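Local structure of tryptophanyl-tRNA synthetase (3HV0) at residues R53-S58 with L320-E325; R81-E86 with E129-Y134; Q113-E118 with F155-Y160. The protein probably catalyses the ATP-dependent attachment of L-tryptophan to tRNA(Trp), through the class I catalytic core and C-terminal helices that make up this chain. All blocks are in the same frame, centred on the assembly; numbering follows the deposited sequence.

Interaction 1: residues R53-S58 with L320-E325; sequences RNIFLS and LRFLME
R53 reaches across to M324 and R321 with the edge of its guanidinium. Both terminal nitrogens grip one atom. NH1 and NH2 of R53 each lie 3.3 Å from the backbone O of M324, which sits in the guanidinium plane. A weaker bond joins R53 NH1 to R321 O at 2.8 Å, with a bent N-H...O angle of 125°. The arginine chain turns at chi2 (-86°), which sends the group toward the end of helix 315-323. Carbonyls at the C-terminal end of a helix would be expected to favour this positive charge. R53 NH2 also forms a salt bridge with D327, a second, charged partner beside the helix-end carbonyls. The backbone of R53 is used as well. NH2 of R321 donates to R53 O at 3.3 Å along a fairly straight path (159°). The R321 chain gets there by bending at chi3, and each arginine thus binds a main-chain carbonyl of the other.

N54, with its positive phi, closes helix 49-52 in a Schellman motif. That turn redirects the chain into strand 56-60 of the mixed sheet in the catalytic core. The partner helix 315-323 belongs to the C-terminal helical part, which in relatives recognises the anticodon. The contact therefore joins the sheet side of the core to that helical part.

I55 makes the apolar half. Its CD1 stands over the centre of the F322 ring, 3.3 Å from the centroid, a CH-pi contact. Its CG2 touches F322 CE2 at 3.3 Å, nearer the rim. I255 and L257 also pack on this buried phenylalanine. Beyond I55 the chain enters strand 56-60, where L57 and S58 form a classic beta bulge opposite H253.

Interaction 2: residues R81-E86 with E129-Y134; sequences RGPSSE and EETHNY. With TRP (tryptophan), chain C.
The loop 81-86 runs past the side of helix 128-143 and comes nearest at E86 and Y134, whose CA atoms are 4.6 Å apart. Between G82 and S84 the loop makes an inverse gamma turn centred on P83, closed by S84 N bonding to G82 O at 2.9 Å. This turn pushes the proline ring against the helix. P83 CB rests on CB of Y134 at 3.9 Å. P83 CG meets CG2 of T131 at 3.8 Å, the two side chains crossing at about a right angle. T131 turns its methyl to the proline, while its OG1 bonds to T127 O in the preceding turn.

Y134 takes the largest share of the contact. Its chi1 of -75° puts CG beside the backbone N and lays the ring along the loop. The P83 O atom is at the ring edge, in plane, 3.6 Å from CD2. The main chain of S85 and E86 passes over one face, with E86 N above the ring centre. E86 adds its CB and CG near CD1 of Y134.

The backbone of R81 borders the tryptophan pocket, its N 3.4 Å from CB of the bound tryptophan, and G82 also lines the pocket. The R81 side chain runs back along the loop, where NH2 bonds to S85 OG at 3.2 Å, in the plane of the guanidinium. S85 OG is also hydrogen-bonded to S87 O.

No hydrogen bond links the two segments themselves. They are matched by shape: the proline against T131 and Y134, and loop backbone over the tyrosine ring. N138, one turn beyond Y134, adds a directional polar tie between helix and loop through its bonds to R81 NE and S85 O.

Interaction 3: residues Q113-E118 with F155-Y160; sequences QLTDDE and FTNLEY. With TRP (tryptophan), chain C.
Q113 and N157 meet at the densely packed centre of this contact. Q113 carries its amide there on an extended chain, CG anti to the backbone N (chi1 176°). Its NE2 donates to N157 OD1 at 2.6 Å, on a lone pair in the carbonyl plane. The two amide planes stand nearly perpendicular. N157 ND2 turns to D117, bonding OD1 at 2.7 Å almost straight (177°), on the syn side of the carboxylate. Both ends of the N157 amide are therefore used. The parallel strands pair through L114 N to F155 O and N157 N to L114 O. Q113 CA sits over one face of the F155 ring, Y160 CD2 over the other. Buried D116 adds a bond, its OD1 accepting from L158 N at 3.1 Å.

Exposure rises along the second segment: L158 is partly exposed, and E159, which does not touch 113-118, faces solvent. Y165 of the second subunit packs on L158 and bonds to D117 OD2.

On the ligand side, E118 OE1 accepts from the tryptophan amino N at 2.5 Å and from T115 OG1 at 2.6 Å. Q113 OE1 is held by Y78. Adjacent parallel strands, each leading at once or through a single residue into a helix and joined by a beta-alpha-beta crossover, are typical of the class I Rossmann fold, here with substrate at the C-terminal ends of the strands.

Interactions 2 and 3 are neighbours, with centres about 10 Å apart. R81 shares backbone hydrogen bonds with Q113 and T115, which pairs the ends of strands 76-81 and 110-114 beside the bound tryptophan. Their segments alternate along the chain: 81-86, 113-118, 129-134, 155-160. Helix 128-143, which serves interaction 2, leads into strand 152-156 of interaction 3. Interaction 1 encloses all of this in sequence. It lies on the other side of the chain's centre, about 27 Å from interaction 2 and about 29 Å from interaction 3, centre to centre. The same sheet thus has the pocket at one place and, just before strand 56-60, the turn that meets helix 315-323 at another.

Interaction 1: residues R53-S58 with L320-E325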
loop_
_atom_site.group_PDB
_atom_site.type_symbol
_atom_site.label_atom_id
_atom_site.label_comp_id
_atom_site.label_asym_id
_atom_site.label_seq_id
_atom_site.Cartn_x
_atom_site.Cartn_y
_atom_site.Cartn_z
ATOM N N ARG A 53 -23.605 24.824 19.779
ATOM C CA ARG A 53 -24.489 23.723 20.151
ATOM C C ARG A 53 -23.699 22.494 20.631
ATOM O O ARG A 53 -24.290 21.462 20.928
ATOM C CB ARG A 53 -25.383 23.327 18.960
ATOM C CG ARG A 53 -26.024 24.471 18.168
ATOM C CD ARG A 53 -27.320 24.916 18.758
ATOM N NE ARG A 53 -27.883 26.106 18.100
ATOM C CZ ARG A 53 -28.598 26.097 16.973
ATOM N NH1 ARG A 53 -28.842 24.950 16.316
ATOM N NH2 ARG A 53 -29.065 27.244 16.497
ATOM N N ASN A 54 -22.373 22.607 20.680
ATOM C CA ASN A 54 -21.463 21.491 21.060
ATOM C C ASN A 54 -21.632 20.232 20.199
ATOM O O ASN A 54 -21.619 19.102 20.693
ATOM C CB ASN A 54 -21.581 21.149 22.562
ATOM C CG ASN A 54 -21.392 22.373 23.464
ATOM O OD1 ASN A 54 -20.409 23.098 23.358
ATOM N ND2 ASN A 54 -22.348 22.606 24.346
ATOM N N ILE A 55 -21.779 20.451 18.900
ATOM C CA ILE A 55 -21.847 19.381 17.916
ATOM C C ILE A 55 -20.416 19.014 17.559
ATOM O O ILE A 55 -20.086 17.845 17.445
ATOM C CB ILE A 55 -22.589 19.816 16.616
ATOM C CG1 ILE A 55 -24.015 20.289 16.905
ATOM C CG2 ILE A 55 -22.600 18.664 15.593
ATOM C CD1 ILE A 55 -25.010 19.188 17.155
ATOM N N PHE A 56 -19.597 20.031 17.319
ATOM C CA PHE A 56 -18.150 19.899 17.397
ATOM C C PHE A 56 -17.792 20.358 18.795
ATOM O O PHE A 56 -17.809 21.565 19.089
ATOM C CB PHE A 56 -17.431 20.736 16.331
ATOM C CG PHE A 56 -17.299 20.043 15.013
ATOM C CD1 PHE A 56 -18.301 20.136 14.057
ATOM C CD2 PHE A 56 -16.196 19.246 14.743
ATOM C CE1 PHE A 56 -18.182 19.462 12.842
ATOM C CE2 PHE A 56 -16.072 18.583 13.537
ATOM C CZ PHE A 56 -17.062 18.698 12.581
ATOM N N LEU A 57 -17.522 19.391 19.669
ATOM C CA LEU A 57 -17.339 19.662 21.095
ATOM C C LEU A 57 -15.905 19.496 21.590
ATOM O O LEU A 57 -15.584 19.932 22.684
ATOM C CB LEU A 57 -18.252 18.769 21.933
ATOM C CG LEU A 57 -18.354 17.256 21.692
ATOM C CD1 LEU A 57 -17.245 16.668 20.857
ATOM C CD2 LEU A 57 -18.439 16.509 22.999
ATOM N N SER A 58 -15.048 18.893 20.767
ATOM C CA SER A 58 -13.801 18.326 21.237
ATOM C C SER A 58 -12.654 18.631 20.275
ATOM O O SER A 58 -12.892 18.868 19.092
ATOM C CB SER A 58 -13.987 16.818 21.387
ATOM O OG SER A 58 -13.142 16.315 22.387
ATOM N N LEU A 320 -32.956 18.505 14.558
ATOM C CA LEU A 320 -33.209 19.938 14.418
ATOM C C LEU A 320 -32.120 20.817 15.017
ATOM O O LEU A 320 -31.942 21.956 14.591
ATOM C CB LEU A 320 -34.532 20.305 15.081
ATOM C CG LEU A 320 -35.789 19.753 14.419
ATOM C CD1 LEU A 320 -36.957 20.018 15.323
ATOM C CD2 LEU A 320 -36.001 20.369 13.034
ATOM N N ARG A 321 -31.416 20.299 16.025
ATOM C CA ARG A 321 -30.300 21.029 16.635
ATOM C C ARG A 321 -29.149 21.245 15.645
ATOM O O ARG A 321 -28.505 22.293 15.664
ATOM C CB ARG A 321 -29.811 20.303 17.891
ATOM C CG ARG A 321 -30.843 20.312 19.010
ATOM C CD ARG A 321 -30.356 19.662 20.283
ATOM N NE ARG A 321 -29.477 20.554 21.034
ATOM C CZ ARG A 321 -28.146 20.510 21.022
ATOM N NH1 ARG A 321 -27.495 19.605 20.295
ATOM N NH2 ARG A 321 -27.456 21.381 21.751
ATOM N N PHE A 322 -28.928 20.260 14.773
ATOM C CA PHE A 322 -27.900 20.322 13.738
ATOM C C PHE A 322 -28.349 21.233 12.606
ATOM O O PHE A 322 -27.546 21.981 12.050
ATOM C CB PHE A 322 -27.613 18.930 13.143
ATOM C CG PHE A 322 -26.918 17.987 14.087
ATOM C CD1 PHE A 322 -27.559 17.512 15.219
ATOM C CD2 PHE A 322 -25.639 17.545 13.829
ATOM C CE1 PHE A 322 -26.936 16.635 16.094
ATOM C CE2 PHE A 322 -25.004 16.656 14.703
ATOM C CZ PHE A 322 -25.661 16.205 15.838
ATOM N N LEU A 323 -29.634 21.158 12.261
ATOM C CA LEU A 323 -30.162 21.804 11.055
ATOM C C LEU A 323 -30.602 23.261 11.257
ATOM O O LEU A 323 -30.286 24.123 10.437
ATOM C CB LEU A 323 -31.330 20.985 10.482
ATOM C CG LEU A 323 -30.960 19.846 9.524
ATOM C CD1 LEU A 323 -29.911 18.923 10.101
ATOM C CD2 LEU A 323 -32.204 19.054 9.171
ATOM N N MET A 324 -31.326 23.543 12.337
ATOM C CA MET A 324 -32.013 24.834 12.453
ATOM C C MET A 324 -31.079 26.007 12.723
ATOM O O MET A 324 -30.581 26.172 13.829
ATOM C CB MET A 324 -33.129 24.791 13.502
ATOM C CG MET A 324 -34.463 24.296 12.952
ATOM S SD MET A 324 -35.858 25.054 13.763
ATOM C CE MET A 324 -35.394 24.826 15.472
ATOM N N GLU A 325 -30.873 26.831 11.700
ATOM C CA GLU A 325 -30.074 28.056 11.828
ATOM C C GLU A 325 -30.774 29.152 12.649
ATOM O O GLU A 325 -30.147 30.151 13.001
ATOM C CB GLU A 325 -29.694 28.593 10.436
ATOM C CG GLU A 325 -28.506 27.856 9.813
ATOM C CD GLU A 325 -28.702 27.497 8.340
ATOM O OE1 GLU A 325 -29.180 28.350 7.557
ATOM O OE2 GLU A 325 -28.367 26.349 7.967
#

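Interaction 2: residues R81-E86 with E129-Y134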
loop_
_atom_site.group_PDB
_atom_site.type_symbol
_atom_site.label_atom_id
_atom_site.label_comp_id
_atom_site.label_asym_id
_atom_site.label_seq_id
_atom_site.Cartn_x
_atom_site.Cartn_y
_atom_site.Cartn_z
ATOM N N ARG A 81 -14.092 10.441 3.752
ATOM C CA ARG A 81 -15.358 9.761 3.566
ATOM C C ARG A 81 -15.113 8.301 3.083
ATOM O O ARG A 81 -14.303 8.048 2.217
ATOM C CB ARG A 81 -16.198 10.589 2.596
ATOM C CG ARG A 81 -17.249 9.852 1.793
ATOM C CD ARG A 81 -18.381 9.273 2.642
ATOM N NE ARG A 81 -19.329 8.523 1.829
ATOM C CZ ARG A 81 -20.312 7.777 2.309
ATOM N NH1 ARG A 81 -20.496 7.669 3.611
ATOM N NH2 ARG A 81 -21.113 7.123 1.475
ATOM N N GLY A 82 -15.811 7.342 3.673
ATOM C CA GLY A 82 -15.725 5.951 3.238
ATOM C C GLY A 82 -16.919 5.574 2.384
ATOM O O GLY A 82 -18.017 5.478 2.906
ATOM N N PRO A 83 -16.726 5.379 1.066
ATOM C CA PRO A 83 -17.820 5.080 0.156
ATOM C C PRO A 83 -18.387 3.655 0.271
ATOM O O PRO A 83 -18.076 2.802 -0.553
ATOM C CB PRO A 83 -17.178 5.273 -1.220
ATOM C CG PRO A 83 -15.787 4.983 -1.022
ATOM C CD PRO A 83 -15.441 5.428 0.349
ATOM N N SER A 84 -19.232 3.416 1.271
ATOM C CA SER A 84 -19.949 2.148 1.404
ATOM C C SER A 84 -21.348 2.203 0.814
ATOM O O SER A 84 -22.046 1.191 0.759
ATOM C CB SER A 84 -20.039 1.769 2.874
ATOM O OG SER A 84 -20.096 2.932 3.670
ATOM N N SER A 85 -21.776 3.393 0.399
ATOM C CA SER A 85 -23.096 3.586 -0.212
ATOM C C SER A 85 -22.949 4.613 -1.312
ATOM O O SER A 85 -22.040 5.440 -1.281
ATOM C CB SER A 85 -24.116 4.078 0.825
ATOM O OG SER A 85 -23.857 5.422 1.217
ATOM N N GLU A 86 -23.857 4.561 -2.276
ATOM C CA GLU A 86 -23.789 5.433 -3.442
ATOM C C GLU A 86 -24.065 6.890 -3.087
ATOM O O GLU A 86 -23.522 7.792 -3.736
ATOM C CB GLU A 86 -24.742 4.972 -4.538
ATOM C CG GLU A 86 -24.302 5.450 -5.915
ATOM C CD GLU A 86 -25.223 5.004 -7.027
ATOM O OE1 GLU A 86 -25.132 3.820 -7.433
ATOM O OE2 GLU A 86 -26.014 5.858 -7.506
ATOM N N GLU A 129 -14.708 -2.432 -7.609
ATOM C CA GLU A 129 -15.503 -1.825 -8.677
ATOM C C GLU A 129 -16.647 -0.980 -8.116
ATOM O O GLU A 129 -16.864 0.151 -8.556
ATOM C CB GLU A 129 -16.073 -2.875 -9.612
ATOM C CG GLU A 129 -16.552 -2.291 -10.936
ATOM C CD GLU A 129 -17.458 -3.234 -11.689
ATOM O OE1 GLU A 129 -17.228 -4.462 -11.611
ATOM O OE2 GLU A 129 -18.396 -2.741 -12.354
ATOM N N GLU A 130 -17.374 -1.535 -7.153
ATOM C CA GLU A 130 -18.491 -0.834 -6.527
ATOM C C GLU A 130 -18.025 0.343 -5.686
ATOM O O GLU A 130 -18.615 1.426 -5.730
ATOM C CB GLU A 130 -19.292 -1.792 -5.655
ATOM C CG GLU A 130 -20.054 -2.876 -6.464
ATOM C CD GLU A 130 -20.676 -3.929 -5.578
ATOM O OE1 GLU A 130 -19.968 -4.527 -4.750
ATOM O OE2 GLU A 130 -21.880 -4.163 -5.708
ATOM N N THR A 131 -16.965 0.107 -4.914
ATOM C CA THR A 131 -16.396 1.104 -4.036
ATOM C C THR A 131 -15.811 2.278 -4.807
ATOM O O THR A 131 -15.839 3.423 -4.346
ATOM C CB THR A 131 -15.280 0.505 -3.155
ATOM O OG1 THR A 131 -15.715 -0.735 -2.608
ATOM C CG2 THR A 131 -15.052 1.400 -2.008
ATOM N N HIS A 132 -15.280 1.981 -5.984
ATOM C CA HIS A 132 -14.672 3.004 -6.812
ATOM C C HIS A 132 -15.771 3.874 -7.388
ATOM O O HIS A 132 -15.673 5.098 -7.297
ATOM C CB HIS A 132 -13.818 2.364 -7.907
ATOM C CG HIS A 132 -13.029 3.344 -8.707
ATOM N ND1 HIS A 132 -12.006 4.091 -8.167
ATOM C CD2 HIS A 132 -13.119 3.712 -10.010
ATOM C CE1 HIS A 132 -11.501 4.881 -9.098
ATOM N NE2 HIS A 132 -12.157 4.670 -10.228
ATOM N N ASN A 133 -16.818 3.247 -7.950
ATOM C CA ASN A 133 -17.993 3.984 -8.449
ATOM C C ASN A 133 -18.714 4.783 -7.359
ATOM O O ASN A 133 -19.119 5.946 -7.588
ATOM C CB ASN A 133 -18.992 3.048 -9.121
ATOM C CG ASN A 133 -18.420 2.359 -10.357
ATOM O OD1 ASN A 133 -17.447 2.827 -10.964
ATOM N ND2 ASN A 133 -19.025 1.238 -10.734
ATOM N N TYR A 134 -18.882 4.159 -6.185
ATOM C CA TYR A 134 -19.548 4.801 -5.069
ATOM C C TYR A 134 -18.725 6.011 -4.640
ATOM O O TYR A 134 -19.273 7.010 -4.173
ATOM C CB TYR A 134 -19.641 3.881 -3.869
ATOM C CG TYR A 134 -20.640 2.756 -3.891
ATOM C CD1 TYR A 134 -21.520 2.553 -4.953
ATOM C CD2 TYR A 134 -20.704 1.879 -2.809
ATOM C CE1 TYR A 134 -22.426 1.485 -4.941
ATOM C CE2 TYR A 134 -21.592 0.812 -2.784
ATOM C CZ TYR A 134 -22.460 0.622 -3.844
ATOM O OH TYR A 134 -23.338 -0.434 -3.797
HETATM N N TRP C . -12.546 6.021 7.176
HETATM C CA TRP C . -13.425 7.222 7.291
HETATM C C TRP C . -14.884 6.795 7.329
HETATM O O TRP C . -15.219 5.675 6.900
HETATM C CB TRP C . -13.185 8.234 6.153
HETATM C CG TRP C . -12.021 9.164 6.398
HETATM C CD1 TRP C . -10.781 9.111 5.808
HETATM C CD2 TRP C . -11.986 10.297 7.281
HETATM N NE1 TRP C . -9.992 10.131 6.268
HETATM C CE2 TRP C . -10.700 10.864 7.183
HETATM C CE3 TRP C . -12.912 10.882 8.140
HETATM C CZ2 TRP C . -10.320 11.989 7.912
HETATM C CZ3 TRP C . -12.530 11.995 8.866
HETATM C CH2 TRP C . -11.237 12.532 8.755
HETATM O OXT TRP C . -15.730 7.574 7.807
#

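Interaction 3: residues Q113-E118 with F155-Y160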
loop_
_atom_site.group_PDB
_atom_site.type_symbol
_atom_site.label_atom_id
_atom_site.label_comp_id
_atom_site.label_asym_id
_atom_site.label_seq_id
_atom_site.Cartn_x
_atom_site.Cartn_y
_atom_site.Cartn_z
ATOM N N GLN A 113 -10.113 12.653 1.306
ATOM C CA GLN A 113 -9.771 11.280 0.930
ATOM C C GLN A 113 -11.001 10.365 0.821
ATOM O O GLN A 113 -11.745 10.176 1.795
ATOM C CB GLN A 113 -8.801 10.685 1.961
ATOM C CG GLN A 113 -8.450 9.216 1.720
ATOM C CD GLN A 113 -7.557 8.617 2.818
ATOM O OE1 GLN A 113 -7.884 8.691 3.996
ATOM N NE2 GLN A 113 -6.431 8.031 2.426
ATOM N N LEU A 114 -11.243 9.822 -0.360
ATOM C CA LEU A 114 -12.298 8.848 -0.489
ATOM C C LEU A 114 -11.677 7.457 -0.361
ATOM O O LEU A 114 -10.885 7.051 -1.188
ATOM C CB LEU A 114 -13.051 9.064 -1.788
ATOM C CG LEU A 114 -13.970 10.279 -1.578
ATOM C CD1 LEU A 114 -13.791 11.364 -2.636
ATOM C CD2 LEU A 114 -15.403 9.803 -1.440
ATOM N N THR A 115 -12.024 6.747 0.703
ATOM C CA THR A 115 -11.334 5.522 1.054
ATOM C C THR A 115 -11.928 4.288 0.391
ATOM O O THR A 115 -12.386 3.370 1.079
ATOM C CB THR A 115 -11.266 5.319 2.602
ATOM O OG1 THR A 115 -12.561 5.032 3.152
ATOM C CG2 THR A 115 -10.736 6.545 3.247
ATOM N N ASP A 116 -11.875 4.215 -0.937
ATOM C CA ASP A 116 -12.421 3.014 -1.624
ATOM C C ASP A 116 -11.688 1.710 -1.256
ATOM O O ASP A 116 -12.285 0.654 -1.305
ATOM C CB ASP A 116 -12.500 3.176 -3.143
ATOM C CG ASP A 116 -11.316 3.908 -3.710
ATOM O OD1 ASP A 116 -10.178 3.461 -3.580
ATOM O OD2 ASP A 116 -11.486 4.966 -4.295
ATOM N N ASP A 117 -10.406 1.799 -0.904
ATOM C CA ASP A 117 -9.647 0.679 -0.365
ATOM C C ASP A 117 -10.177 0.155 0.975
ATOM O O ASP A 117 -10.343 -1.052 1.134
ATOM C CB ASP A 117 -8.155 1.037 -0.250
ATOM C CG ASP A 117 -7.905 2.372 0.459
ATOM O OD1 ASP A 117 -8.877 2.990 0.923
ATOM O OD2 ASP A 117 -6.733 2.795 0.547
ATOM N N GLU A 118 -10.464 1.054 1.915
ATOM C CA GLU A 118 -10.902 0.681 3.273
ATOM C C GLU A 118 -12.159 -0.185 3.281
ATOM O O GLU A 118 -12.230 -1.181 3.974
ATOM C CB GLU A 118 -11.140 1.961 4.114
ATOM C CG GLU A 118 -11.806 1.749 5.489
ATOM C CD GLU A 118 -12.195 3.067 6.201
ATOM O OE1 GLU A 118 -12.203 4.158 5.543
ATOM O OE2 GLU A 118 -12.513 3.004 7.428
ATOM N N PHE A 155 -9.587 13.202 -3.783
ATOM C CA PHE A 155 -8.950 12.054 -4.385
ATOM C C PHE A 155 -9.418 10.730 -3.777
ATOM O O PHE A 155 -9.809 10.661 -2.598
ATOM C CB PHE A 155 -7.424 12.162 -4.223
ATOM C CG PHE A 155 -6.951 12.114 -2.790
ATOM C CD1 PHE A 155 -6.840 13.278 -2.038
ATOM C CD2 PHE A 155 -6.617 10.897 -2.194
ATOM C CE1 PHE A 155 -6.408 13.228 -0.730
ATOM C CE2 PHE A 155 -6.199 10.842 -0.890
ATOM C CZ PHE A 155 -6.095 12.015 -0.152
ATOM N N THR A 156 -9.354 9.671 -4.581
ATOM C CA THR A 156 -9.583 8.328 -4.072
ATOM C C THR A 156 -8.246 7.661 -3.779
ATOM O O THR A 156 -7.255 7.922 -4.459
ATOM C CB THR A 156 -10.352 7.434 -5.073
ATOM O OG1 THR A 156 -9.458 6.906 -6.074
ATOM C CG2 THR A 156 -11.526 8.184 -5.703
ATOM N N ASN A 157 -8.220 6.770 -2.797
ATOM C CA ASN A 157 -7.000 6.055 -2.495
ATOM C C ASN A 157 -6.519 5.209 -3.682
ATOM O O ASN A 157 -5.331 5.104 -3.913
ATOM C CB ASN A 157 -7.156 5.195 -1.245
ATOM C CG ASN A 157 -7.093 5.987 0.025
ATOM O OD1 ASN A 157 -6.570 7.090 0.055
ATOM N ND2 ASN A 157 -7.641 5.433 1.088
ATOM N N LEU A 158 -7.421 4.628 -4.451
ATOM C CA LEU A 158 -6.970 3.824 -5.586
ATOM C C LEU A 158 -6.207 4.671 -6.611
ATOM O O LEU A 158 -5.373 4.158 -7.360
ATOM C CB LEU A 158 -8.131 3.062 -6.248
ATOM C CG LEU A 158 -8.546 1.743 -5.552
ATOM C CD1 LEU A 158 -9.334 0.827 -6.486
ATOM C CD2 LEU A 158 -7.372 0.967 -5.064
ATOM N N GLU A 159 -6.483 5.971 -6.641
ATOM C CA GLU A 159 -5.865 6.802 -7.652
ATOM C C GLU A 159 -4.680 7.610 -7.183
ATOM O O GLU A 159 -3.874 7.989 -8.006
ATOM C CB GLU A 159 -6.910 7.657 -8.324
ATOM C CG GLU A 159 -7.635 6.852 -9.386
ATOM C CD GLU A 159 -8.802 7.561 -9.978
ATOM O OE1 GLU A 159 -9.150 8.660 -9.504
ATOM O OE2 GLU A 159 -9.376 6.998 -10.929
ATOM N N TYR A 160 -4.555 7.820 -5.871
ATOM C CA TYR A 160 -3.512 8.672 -5.290
ATOM C C TYR A 160 -2.566 7.900 -4.395
ATOM O O TYR A 160 -1.707 8.500 -3.750
ATOM C CB TYR A 160 -4.167 9.801 -4.491
ATOM C CG TYR A 160 -3.252 10.957 -4.116
ATOM C CD1 TYR A 160 -2.727 11.793 -5.084
ATOM C CD2 TYR A 160 -2.956 11.228 -2.789
ATOM C CE1 TYR A 160 -1.898 12.855 -4.746
ATOM C CE2 TYR A 160 -2.123 12.257 -2.443
ATOM C CZ TYR A 160 -1.601 13.080 -3.423
ATOM O OH TYR A 160 -0.781 14.126 -3.072
HETATM N N TRP C . -12.546 6.021 7.176
HETATM C CA TRP C . -13.425 7.222 7.291
HETATM C C TRP C . -14.884 6.795 7.329
HETATM O O TRP C . -15.219 5.675 6.900
HETATM C CB TRP C . -13.185 8.234 6.153
HETATM C CG TRP C . -12.021 9.164 6.398
HETATM C CD1 TRP C . -10.781 9.111 5.808
HETATM C CD2 TRP C . -11.986 10.297 7.281
HETATM N NE1 TRP C . -9.992 10.131 6.268
HETATM C CE2 TRP C . -10.700 10.864 7.183
HETATM C CE3 TRP C . -12.912 10.882 8.140
HETATM C CZ2 TRP C . -10.320 11.989 7.912
HETATM C CZ3 TRP C . -12.530 11.995 8.866
HETATM C CH2 TRP C . -11.237 12.532 8.755
HETATM O OXT TRP C . -15.730 7.574 7.807
#